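Local coordinates for amine oxidase (Emericella nidulans, PDB 3PGB), which probably oxidises primary amines, using a copper ion and a topaquinone cofactor made from one of its own tyrosines, at residues A[375-380]-A[538-543]; A[586-591]-A[642-647]; A[646-651]-A[688-693]. All blocks are in the same frame, centred on the assembly; numbering follows the deposited sequence.

Contact 1 of 3, residues A[375-380]-A[538-543]; sequences RVLYEL and FKADFD. With CA (calcium ion), chain F.
With CG anti to the carbonyl carbon in both Leu377 (chi1 -69°) and Phe542 (chi1 -65°), the two side chains of this antiparallel strand pair in the copper amine oxidase enzyme domain lie alongside, pointing the same way. One methyl, Leu377 CD2, sits over the centre of the Phe542 ring in a CH-pi contact, 3.4 Å from the centroid, and also meets Ala540 CB. Leu380 CD1 reaches the same Ala540 methyl, extending this apolar face. The other face is charged. Glu379 and Lys539 both extend with CG anti to the backbone N, and their ends form a salt bridge, Lys539 NZ approaching Glu379 OE2 at 2.9 Å on the syn side but 33° out of the carboxylate plane; Pro656 O is a further acceptor for the ammonium. Backbone bonds join strands 374-389 and 532-542, among them Tyr378 N to Asp541 O at 2.9 Å, while the chain of 375-380 turns corners at Val376 and Tyr378. The end of strand 532-542 wraps round a calcium ion, which takes Asp541 OD1, Phe542 O and Asp543 OD1, with Asp687, Leu688 and a water completing the site. The second carboxylate oxygens of Asp541 and Asp543 pair with Lys114, which probably offsets part of their charge, as the calcium does. Arg375, salt-bridged to Asp368, donates through NH1 to a water that in turn donates to Asp543 OD2 at 2.6 Å.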
loop_
_atom_site.group_PDB
_atom_site.type_symbol
_atom_site.label_atom_id
_atom_site.label_comp_id
_atom_site.label_asym_id
_atom_site.label_seq_id
_atom_site.Cartn_x
_atom_site.Cartn_y
_atom_site.Cartn_z
ATOM N N ARG A 375 -26.468 5.357 4.395
ATOM C CA ARG A 375 -25.321 6.104 4.901
ATOM C C ARG A 375 -24.336 5.167 5.610
ATOM O O ARG A 375 -24.748 4.290 6.367
ATOM C CB ARG A 375 -25.771 7.207 5.868
ATOM C CG ARG A 375 -24.612 8.053 6.399
ATOM C CD ARG A 375 -25.067 9.214 7.274
ATOM N NE ARG A 375 -26.054 10.054 6.591
ATOM C CZ ARG A 375 -27.318 10.244 6.976
ATOM N NH1 ARG A 375 -27.804 9.683 8.077
ATOM N NH2 ARG A 375 -28.106 11.022 6.248
ATOM N N VAL A 376 -23.043 5.355 5.344
ATOM C CA VAL A 376 -21.987 4.660 6.087
ATOM C C VAL A 376 -21.117 5.644 6.875
ATOM O O VAL A 376 -20.601 5.293 7.928
ATOM C CB VAL A 376 -21.111 3.768 5.174
ATOM C CG1 VAL A 376 -21.936 3.214 4.016
ATOM C CG2 VAL A 376 -19.898 4.517 4.673
ATOM N N LEU A 377 -20.966 6.866 6.366
ATOM C CA LEU A 377 -20.215 7.921 7.049
ATOM C C LEU A 377 -20.942 9.259 6.936
ATOM O O LEU A 377 -21.214 9.737 5.833
ATOM C CB LEU A 377 -18.818 8.054 6.437
ATOM C CG LEU A 377 -17.815 6.909 6.653
ATOM C CD1 LEU A 377 -17.009 6.633 5.395
ATOM C CD2 LEU A 377 -16.891 7.208 7.825
ATOM N N TYR A 378 -21.269 9.857 8.078
ATOM C CA TYR A 378 -21.839 11.204 8.095
ATOM C C TYR A 378 -20.792 12.226 7.662
ATOM O O TYR A 378 -21.117 13.200 6.991
ATOM C CB TYR A 378 -22.388 11.569 9.489
ATOM C CG TYR A 378 -22.793 13.026 9.613
ATOM C CD1 TYR A 378 -23.999 13.482 9.092
ATOM C CD2 TYR A 378 -21.956 13.950 10.226
ATOM C CE1 TYR A 378 -24.367 14.815 9.190
ATOM C CE2 TYR A 378 -22.314 15.287 10.326
ATOM C CZ TYR A 378 -23.520 15.712 9.805
ATOM O OH TYR A 378 -23.871 17.041 9.903
ATOM N N GLU A 379 -19.542 11.994 8.056
ATOM C CA GLU A 379 -18.460 12.946 7.837
ATOM C C GLU A 379 -17.105 12.234 7.754
ATOM O O GLU A 379 -16.817 11.346 8.559
ATOM C CB GLU A 379 -18.437 13.982 8.968
ATOM C CG GLU A 379 -17.363 15.067 8.797
ATOM C CD GLU A 379 -17.241 15.998 9.997
ATOM O OE1 GLU A 379 -16.500 16.997 9.881
ATOM O OE2 GLU A 379 -17.869 15.735 11.055
ATOM N N LEU A 380 -16.300 12.624 6.766
ATOM C CA LEU A 380 -14.924 12.148 6.593
ATOM C C LEU A 380 -14.075 13.340 6.157
ATOM O O LEU A 380 -14.405 14.007 5.185
ATOM C CB LEU A 380 -14.872 11.041 5.536
ATOM C CG LEU A 380 -13.545 10.325 5.235
ATOM C CD1 LEU A 380 -12.920 9.702 6.474
ATOM C CD2 LEU A 380 -13.763 9.246 4.166
ATOM N N PHE A 538 -7.555 12.254 10.679
ATOM C CA PHE A 538 -8.788 12.244 9.900
ATOM C C PHE A 538 -9.967 11.859 10.778
ATOM O O PHE A 538 -9.869 10.921 11.569
ATOM C CB PHE A 538 -8.673 11.253 8.744
ATOM C CG PHE A 538 -7.829 11.743 7.601
ATOM C CD1 PHE A 538 -6.458 11.569 7.612
ATOM C CD2 PHE A 538 -8.411 12.361 6.511
ATOM C CE1 PHE A 538 -5.678 12.014 6.553
ATOM C CE2 PHE A 538 -7.641 12.810 5.451
ATOM C CZ PHE A 538 -6.278 12.638 5.471
ATOM N N LYS A 539 -11.080 12.579 10.631
ATOM C CA LYS A 539 -12.319 12.246 11.332
ATOM C C LYS A 539 -13.187 11.342 10.456
ATOM O O LYS A 539 -13.534 11.708 9.333
ATOM C CB LYS A 539 -13.081 13.518 11.685
ATOM C CG LYS A 539 -14.328 13.294 12.538
ATOM C CD LYS A 539 -15.074 14.594 12.750
ATOM C CE LYS A 539 -16.277 14.415 13.645
ATOM N NZ LYS A 539 -17.010 15.705 13.855
ATOM N N ALA A 540 -13.522 10.161 10.975
ATOM C CA ALA A 540 -14.371 9.202 10.277
ATOM C C ALA A 540 -15.614 8.910 11.122
ATOM O O ALA A 540 -15.600 8.036 11.985
ATOM C CB ALA A 540 -13.596 7.922 9.991
ATOM N N ASP A 541 -16.687 9.656 10.876
ATOM C CA ASP A 541 -17.927 9.489 11.628
ATOM C C ASP A 541 -18.797 8.415 10.985
ATOM O O ASP A 541 -19.808 8.724 10.350
ATOM C CB ASP A 541 -18.686 10.822 11.713
ATOM C CG ASP A 541 -19.892 10.759 12.640
ATOM O OD1 ASP A 541 -20.116 9.719 13.292
ATOM O OD2 ASP A 541 -20.630 11.761 12.711
ATOM N N PHE A 542 -18.408 7.156 11.160
ATOM C CA PHE A 542 -19.210 6.040 10.659
ATOM C C PHE A 542 -20.546 5.998 11.383
ATOM O O PHE A 542 -20.576 6.032 12.611
ATOM C CB PHE A 542 -18.508 4.697 10.891
ATOM C CG PHE A 542 -17.233 4.537 10.130
ATOM C CD1 PHE A 542 -17.238 4.001 8.856
ATOM C CD2 PHE A 542 -16.033 4.918 10.689
ATOM C CE1 PHE A 542 -16.067 3.858 8.153
ATOM C CE2 PHE A 542 -14.865 4.776 9.998
ATOM C CZ PHE A 542 -14.880 4.248 8.723
ATOM N N ASP A 543 -21.643 5.926 10.634
ATOM C CA ASP A 543 -22.961 5.653 11.203
ATOM C C ASP A 543 -23.508 4.403 10.529
ATOM O O ASP A 543 -24.415 4.477 9.691
ATOM C CB ASP A 543 -23.912 6.834 10.990
ATOM C CG ASP A 543 -23.560 8.046 11.845
ATOM O OD1 ASP A 543 -22.734 7.938 12.783
ATOM O OD2 ASP A 543 -24.129 9.122 11.581
HETATM CA CA CA F . -21.033 7.770 14.278
HETATM O O HOH W 1 -26.571 8.878 10.746
HETATM O O HOH W 2 -21.488 5.425 15.090
#

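Contact 2 of 3, residues A[586-591]-A[642-647]; sequences EARLNW and AEYDVQ
Arg588 holds Gln647 side-on: NE (2.9 Å) and NH2 (3.0 Å) both donate to Gln647 OE1, with guanidinium and amide only 11° from coplanar. Tyr644 lies across the same arginine, its CE2 over the centre of the guanidinium face and the two planes 51° apart, while Arg588 CB sits over the tyrosine ring in a CH-pi contact; the arginine chain is bent at chi3 (80°). A water bridges Arg588 NH1 and Glu643 OE1, the direct salt bridge from NH2 being long. On the opposite face of the sheet Val646 CG1 packs on Leu589 CD1, and Val646 CG2 lies 3.3 Å from Trp591 CZ2, above the indole near its rim. Asp645 OD1 receives Trp591 N at 2.9 Å through its anti lone pair, and a water joins Trp591 NE1 to Asp645 O. Farther out, His626 ND1 is hydrogen-bonded to Asp645 OD2, His640 bonds Glu643 OE2, Trp641 O accepts from Gln647 NE2, and Phe678 makes a cation-pi contact with Arg588. Asn590 and Asp645 also pack on Phe593 and Asn594 of the second subunit. Leu589 exchanges two backbone bonds with Val646 and takes a weak third from Asp645 N: a classic beta bulge opening strand 646-650.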
loop_
_atom_site.group_PDB
_atom_site.type_symbol
_atom_site.label_atom_id
_atom_site.label_comp_id
_atom_site.label_asym_id
_atom_site.label_seq_id
_atom_site.Cartn_x
_atom_site.Cartn_y
_atom_site.Cartn_z
ATOM N N GLU A 586 -10.741 2.657 27.138
ATOM C CA GLU A 586 -9.958 1.653 26.409
ATOM C C GLU A 586 -10.042 1.873 24.890
ATOM O O GLU A 586 -9.923 0.928 24.105
ATOM C CB GLU A 586 -10.457 0.243 26.780
ATOM C CG GLU A 586 -11.942 0.023 26.491
ATOM C CD GLU A 586 -12.467 -1.332 26.934
ATOM O OE1 GLU A 586 -13.533 -1.357 27.589
ATOM O OE2 GLU A 586 -11.836 -2.369 26.621
ATOM N N ALA A 587 -10.225 3.125 24.479
ATOM C CA ALA A 587 -10.515 3.452 23.083
ATOM C C ALA A 587 -9.365 4.150 22.348
ATOM O O ALA A 587 -9.577 4.715 21.283
ATOM C CB ALA A 587 -11.778 4.300 23.005
ATOM N N ARG A 588 -8.160 4.108 22.903
ATOM C CA ARG A 588 -6.994 4.696 22.251
ATOM C C ARG A 588 -5.963 3.598 22.022
ATOM O O ARG A 588 -5.279 3.166 22.952
ATOM C CB ARG A 588 -6.394 5.824 23.097
ATOM C CG ARG A 588 -7.339 6.972 23.356
ATOM C CD ARG A 588 -6.667 8.079 24.156
ATOM N NE ARG A 588 -5.830 8.944 23.326
ATOM C CZ ARG A 588 -5.056 9.924 23.793
ATOM N NH1 ARG A 588 -5.000 10.183 25.095
ATOM N NH2 ARG A 588 -4.331 10.654 22.949
ATOM N N LEU A 589 -5.852 3.154 20.776
ATOM C CA LEU A 589 -5.078 1.964 20.472
ATOM C C LEU A 589 -4.208 2.116 19.227
ATOM O O LEU A 589 -4.313 3.094 18.478
ATOM C CB LEU A 589 -6.002 0.737 20.369
ATOM C CG LEU A 589 -7.472 0.943 19.989
ATOM C CD1 LEU A 589 -7.586 1.613 18.632
ATOM C CD2 LEU A 589 -8.205 -0.384 19.985
ATOM N N ASN A 590 -3.321 1.145 19.049
ATOM C CA ASN A 590 -2.421 1.105 17.913
ATOM C C ASN A 590 -2.583 -0.197 17.151
ATOM O O ASN A 590 -3.064 -1.195 17.697
ATOM C CB ASN A 590 -0.986 1.278 18.394
ATOM C CG ASN A 590 -0.738 2.663 18.966
ATOM O OD1 ASN A 590 -1.162 3.654 18.384
ATOM N ND2 ASN A 590 -0.059 2.736 20.104
ATOM N N TRP A 591 -2.201 -0.176 15.877
ATOM C CA TRP A 591 -2.301 -1.365 15.044
ATOM C C TRP A 591 -1.384 -2.435 15.636
ATOM O O TRP A 591 -0.266 -2.142 16.059
ATOM C CB TRP A 591 -1.948 -1.044 13.592
ATOM C CG TRP A 591 -2.875 -0.028 12.965
ATOM C CD1 TRP A 591 -2.569 1.252 12.635
ATOM C CD2 TRP A 591 -4.252 -0.216 12.615
ATOM N NE1 TRP A 591 -3.665 1.878 12.095
ATOM C CE2 TRP A 591 -4.712 0.998 12.070
ATOM C CE3 TRP A 591 -5.140 -1.295 12.703
ATOM C CZ2 TRP A 591 -6.025 1.174 11.621
ATOM C CZ3 TRP A 591 -6.448 -1.122 12.254
ATOM C CH2 TRP A 591 -6.875 0.107 11.722
ATOM N N ALA A 642 -2.109 13.010 18.007
ATOM C CA ALA A 642 -0.969 12.402 17.320
ATOM C C ALA A 642 -0.384 11.196 18.056
ATOM O O ALA A 642 0.527 10.555 17.544
ATOM C CB ALA A 642 0.118 13.440 17.088
ATOM N N GLU A 643 -0.904 10.867 19.235
ATOM C CA GLU A 643 -0.248 9.883 20.104
ATOM C C GLU A 643 -0.653 8.420 19.879
ATOM O O GLU A 643 -0.017 7.527 20.438
ATOM C CB GLU A 643 -0.470 10.263 21.566
ATOM C CG GLU A 643 0.021 11.676 21.890
ATOM C CD GLU A 643 -0.216 12.075 23.328
ATOM O OE1 GLU A 643 -0.770 11.264 24.106
ATOM O OE2 GLU A 643 0.165 13.212 23.675
ATOM N N TYR A 644 -1.707 8.180 19.093
ATOM C CA TYR A 644 -2.162 6.819 18.770
ATOM C C TYR A 644 -2.630 6.719 17.307
ATOM O O TYR A 644 -2.957 7.727 16.682
ATOM C CB TYR A 644 -3.298 6.380 19.711
ATOM C CG TYR A 644 -2.930 6.369 21.180
ATOM C CD1 TYR A 644 -2.611 5.181 21.834
ATOM C CD2 TYR A 644 -2.905 7.554 21.921
ATOM C CE1 TYR A 644 -2.269 5.172 23.184
ATOM C CE2 TYR A 644 -2.562 7.553 23.265
ATOM C CZ TYR A 644 -2.240 6.361 23.887
ATOM O OH TYR A 644 -1.898 6.359 25.220
ATOM N N ASP A 645 -2.672 5.497 16.773
ATOM C CA ASP A 645 -3.088 5.269 15.384
ATOM C C ASP A 645 -4.597 5.402 15.226
ATOM O O ASP A 645 -5.077 5.958 14.250
ATOM C CB ASP A 645 -2.695 3.866 14.905
ATOM C CG ASP A 645 -1.215 3.573 15.058
ATOM O OD1 ASP A 645 -0.875 2.387 15.274
ATOM O OD2 ASP A 645 -0.401 4.512 14.966
ATOM N N VAL A 646 -5.338 4.849 16.178
ATOM C CA VAL A 646 -6.795 4.771 16.094
ATOM C C VAL A 646 -7.367 5.155 17.444
ATOM O O VAL A 646 -6.945 4.642 18.469
ATOM C CB VAL A 646 -7.260 3.349 15.687
ATOM C CG1 VAL A 646 -8.760 3.173 15.896
ATOM C CG2 VAL A 646 -6.879 3.064 14.239
ATOM N N GLN A 647 -8.316 6.079 17.425
ATOM C CA GLN A 647 -8.871 6.651 18.636
ATOM C C GLN A 647 -10.375 6.822 18.443
ATOM O O GLN A 647 -10.819 7.397 17.452
ATOM C CB GLN A 647 -8.173 7.987 18.950
ATOM C CG GLN A 647 -6.677 7.822 19.249
ATOM C CD GLN A 647 -5.939 9.130 19.428
ATOM O OE1 GLN A 647 -5.745 9.589 20.550
ATOM N NE2 GLN A 647 -5.510 9.735 18.322
HETATM O O HOH W 3 -3.007 12.387 25.191
HETATM O O HOH W 4 -4.514 4.933 11.479
#

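Contact 3 of 3, residues A[646-651]-A[688-693]. With CA (calcium ion), chain F.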
loop_
_atom_site.group_PDB
_atom_site.type_symbol
_atom_site.label_atom_id
_atom_site.label_comp_id
_atom_site.label_asym_id
_atom_site.label_seq_id
_atom_site.Cartn_x
_atom_site.Cartn_y
_atom_site.Cartn_z
ATOM N N VAL A 646 -5.338 4.849 16.178
ATOM C CA VAL A 646 -6.795 4.771 16.094
ATOM C C VAL A 646 -7.367 5.155 17.444
ATOM O O VAL A 646 -6.945 4.642 18.469
ATOM C CB VAL A 646 -7.260 3.349 15.687
ATOM C CG1 VAL A 646 -8.760 3.173 15.896
ATOM C CG2 VAL A 646 -6.879 3.064 14.239
ATOM N N GLN A 647 -8.316 6.079 17.425
ATOM C CA GLN A 647 -8.871 6.651 18.636
ATOM C C GLN A 647 -10.375 6.822 18.443
ATOM O O GLN A 647 -10.819 7.397 17.452
ATOM C CB GLN A 647 -8.173 7.987 18.950
ATOM C CG GLN A 647 -6.677 7.822 19.249
ATOM C CD GLN A 647 -5.939 9.130 19.428
ATOM O OE1 GLN A 647 -5.745 9.589 20.550
ATOM N NE2 GLN A 647 -5.510 9.735 18.322
ATOM N N VAL A 648 -11.155 6.293 19.374
ATOM C CA VAL A 648 -12.600 6.312 19.247
ATOM C C VAL A 648 -13.217 7.073 20.415
ATOM O O VAL A 648 -12.879 6.827 21.574
ATOM C CB VAL A 648 -13.177 4.887 19.177
ATOM C CG1 VAL A 648 -14.645 4.939 18.840
ATOM C CG2 VAL A 648 -12.420 4.063 18.137
ATOM N N THR A 649 -14.099 8.013 20.088
ATOM C CA THR A 649 -14.818 8.805 21.080
ATOM C C THR A 649 -16.286 8.840 20.721
ATOM O O THR A 649 -16.665 8.606 19.566
ATOM C CB THR A 649 -14.336 10.266 21.125
ATOM O OG1 THR A 649 -14.646 10.909 19.881
ATOM C CG2 THR A 649 -12.840 10.345 21.388
ATOM N N ARG A 650 -17.111 9.158 21.710
ATOM C CA ARG A 650 -18.536 9.303 21.474
ATOM C C ARG A 650 -18.780 10.629 20.779
ATOM O O ARG A 650 -18.150 11.636 21.118
ATOM C CB ARG A 650 -19.326 9.239 22.775
ATOM C CG ARG A 650 -20.808 9.287 22.535
ATOM C CD ARG A 650 -21.588 8.933 23.757
ATOM N NE ARG A 650 -23.000 8.792 23.444
ATOM C CZ ARG A 650 -23.954 8.597 24.351
ATOM N NH1 ARG A 650 -23.649 8.518 25.650
ATOM N NH2 ARG A 650 -25.223 8.474 23.956
ATOM N N GLN A 651 -19.692 10.620 19.810
ATOM C CA GLN A 651 -19.988 11.812 19.024
ATOM C C GLN A 651 -20.674 12.875 19.885
ATOM O O GLN A 651 -21.560 12.573 20.687
ATOM C CB GLN A 651 -20.873 11.463 17.817
ATOM C CG GLN A 651 -20.919 12.534 16.708
ATOM C CD GLN A 651 -21.856 13.705 17.007
ATOM O OE1 GLN A 651 -22.797 13.589 17.795
ATOM N NE2 GLN A 651 -21.592 14.842 16.370
ATOM N N LEU A 688 -20.530 6.806 17.686
ATOM C CA LEU A 688 -19.085 6.942 17.868
ATOM C C LEU A 688 -18.440 7.640 16.677
ATOM O O LEU A 688 -19.012 7.694 15.583
ATOM C CB LEU A 688 -18.432 5.573 18.133
ATOM C CG LEU A 688 -18.800 4.390 17.236
ATOM C CD1 LEU A 688 -18.188 4.552 15.849
ATOM C CD2 LEU A 688 -18.365 3.065 17.876
ATOM N N VAL A 689 -17.258 8.199 16.917
ATOM C CA VAL A 689 -16.434 8.782 15.872
ATOM C C VAL A 689 -15.079 8.099 15.931
ATOM O O VAL A 689 -14.471 8.009 17.000
ATOM C CB VAL A 689 -16.237 10.291 16.087
ATOM C CG1 VAL A 689 -15.369 10.881 14.983
ATOM C CG2 VAL A 689 -17.564 10.988 16.145
ATOM N N VAL A 690 -14.612 7.599 14.792
ATOM C CA VAL A 690 -13.285 7.019 14.703
ATOM C C VAL A 690 -12.335 8.084 14.167
ATOM O O VAL A 690 -12.541 8.614 13.083
ATOM C CB VAL A 690 -13.278 5.786 13.801
ATOM C CG1 VAL A 690 -11.889 5.152 13.771
ATOM C CG2 VAL A 690 -14.317 4.788 14.282
ATOM N N TRP A 691 -11.316 8.406 14.960
ATOM C CA TRP A 691 -10.285 9.367 14.586
ATOM C C TRP A 691 -9.036 8.596 14.148
ATOM O O TRP A 691 -8.449 7.868 14.942
ATOM C CB TRP A 691 -9.952 10.279 15.775
ATOM C CG TRP A 691 -11.142 10.934 16.405
ATOM C CD1 TRP A 691 -11.927 10.428 17.398
ATOM C CD2 TRP A 691 -11.683 12.221 16.091
ATOM N NE1 TRP A 691 -12.926 11.315 17.719
ATOM C CE2 TRP A 691 -12.797 12.425 16.930
ATOM C CE3 TRP A 691 -11.335 13.222 15.181
ATOM C CZ2 TRP A 691 -13.565 13.589 16.887
ATOM C CZ3 TRP A 691 -12.098 14.379 15.141
ATOM C CH2 TRP A 691 -13.198 14.553 15.990
ATOM N N LEU A 692 -8.637 8.760 12.889
ATOM C CA LEU A 692 -7.545 7.972 12.302
ATOM C C LEU A 692 -6.353 8.837 11.951
ATOM O O LEU A 692 -6.519 9.920 11.383
ATOM C CB LEU A 692 -8.014 7.289 11.018
ATOM C CG LEU A 692 -9.173 6.315 11.143
ATOM C CD1 LEU A 692 -9.635 5.921 9.757
ATOM C CD2 LEU A 692 -8.768 5.096 11.975
ATOM N N ASN A 693 -5.155 8.352 12.273
ATOM C CA ASN A 693 -3.924 8.994 11.826
ATOM C C ASN A 693 -3.322 8.290 10.615
ATOM O O ASN A 693 -3.095 7.078 10.636
ATOM C CB ASN A 693 -2.887 9.046 12.951
ATOM C CG ASN A 693 -3.145 10.169 13.941
ATOM O OD1 ASN A 693 -3.628 11.241 13.572
ATOM N ND2 ASN A 693 -2.812 9.931 15.202
HETATM CA CA CA F . -21.033 7.770 14.278
HETATM O O HOH W 5 -6.065 8.613 15.830
HETATM O O HOH W 2 -21.488 5.425 15.090
#
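Gln647 O accepts the backbone N-H of Trp691 at 2.7 Å, nearly straight at 167°, and lies at the edge of the Trp691 indole, in its plane. Two residues along, Thr649 O takes Val689 N, also at 2.7 Å, and the reciprocal bonds from Gln647 N to Trp691 O and from Thr649 N to Val689 O complete two hydrogen-bonded pairs. Trp691 adds a side-chain bond to this backbone pattern: its NE1 donates to Thr649 OG1 at 2.8 Å, with the hydroxyl oxygen only 6° out of the ring plane. Thr649 puts OG1 between its backbone N and carbonyl carbon (chi1 65°), which turns the oxygen to the indole edge. Val689 CG1, from the tryptophan's own strand, lies over one face of the ring near its rim, and Lys539 of strand 532-542 also packs against the indole. The ring is thus held by its edge and covered on a face. On this same side Val689 CG2 touches Gln651 CG. A water accepts from Gln647 NE2, which also donates to Trp641 O, and lies 2.7 Å from Trp691 O.

The other face of the sheet is aliphatic. Val646 CG2 meets Leu692 CD2 at 3.6 Å, the two side chains lying side by side, and Val648 CG1 packs on Leu688 CB. Ile551 of strand 548-562 and Leu599 and Val601 of strand 597-603 close over this layer. At the far end Arg650 N donates to Glu584, a ligand of the second calcium. Leu688 O binds the first calcium at 2.4 Å, and a water on that metal accepts from Leu688 N. This is antiparallel strand pairing of the beta-sandwich enzyme domain of copper amine oxidases, with a calcium site at its end.

Overall arrangement
Strands 374-389, 532-542, 686-698, 646-650 and 588-589 follow one another side by side, and the three contacts sample this row. Contacts 1 and 3 are buried, their centres about 10 Å apart; they join through backbone hydrogen bonds from Phe538 to Leu692 and from Ala540 to Val690, and supply ligands to one calcium ion. Contact 2 is only partly buried, touches the second subunit through Asn590 and Asp645, and shares Val646 and Gln647 with contact 3. Regular backbone pairing dominates 646-651 with 688-693, whereas 375-380 with 538-543 combines a corner-turning strand with buried carboxylates matched by metal and lysine, and 586-591 with 642-647 relies on a bulge, an arginine-centred cluster and bridging waters.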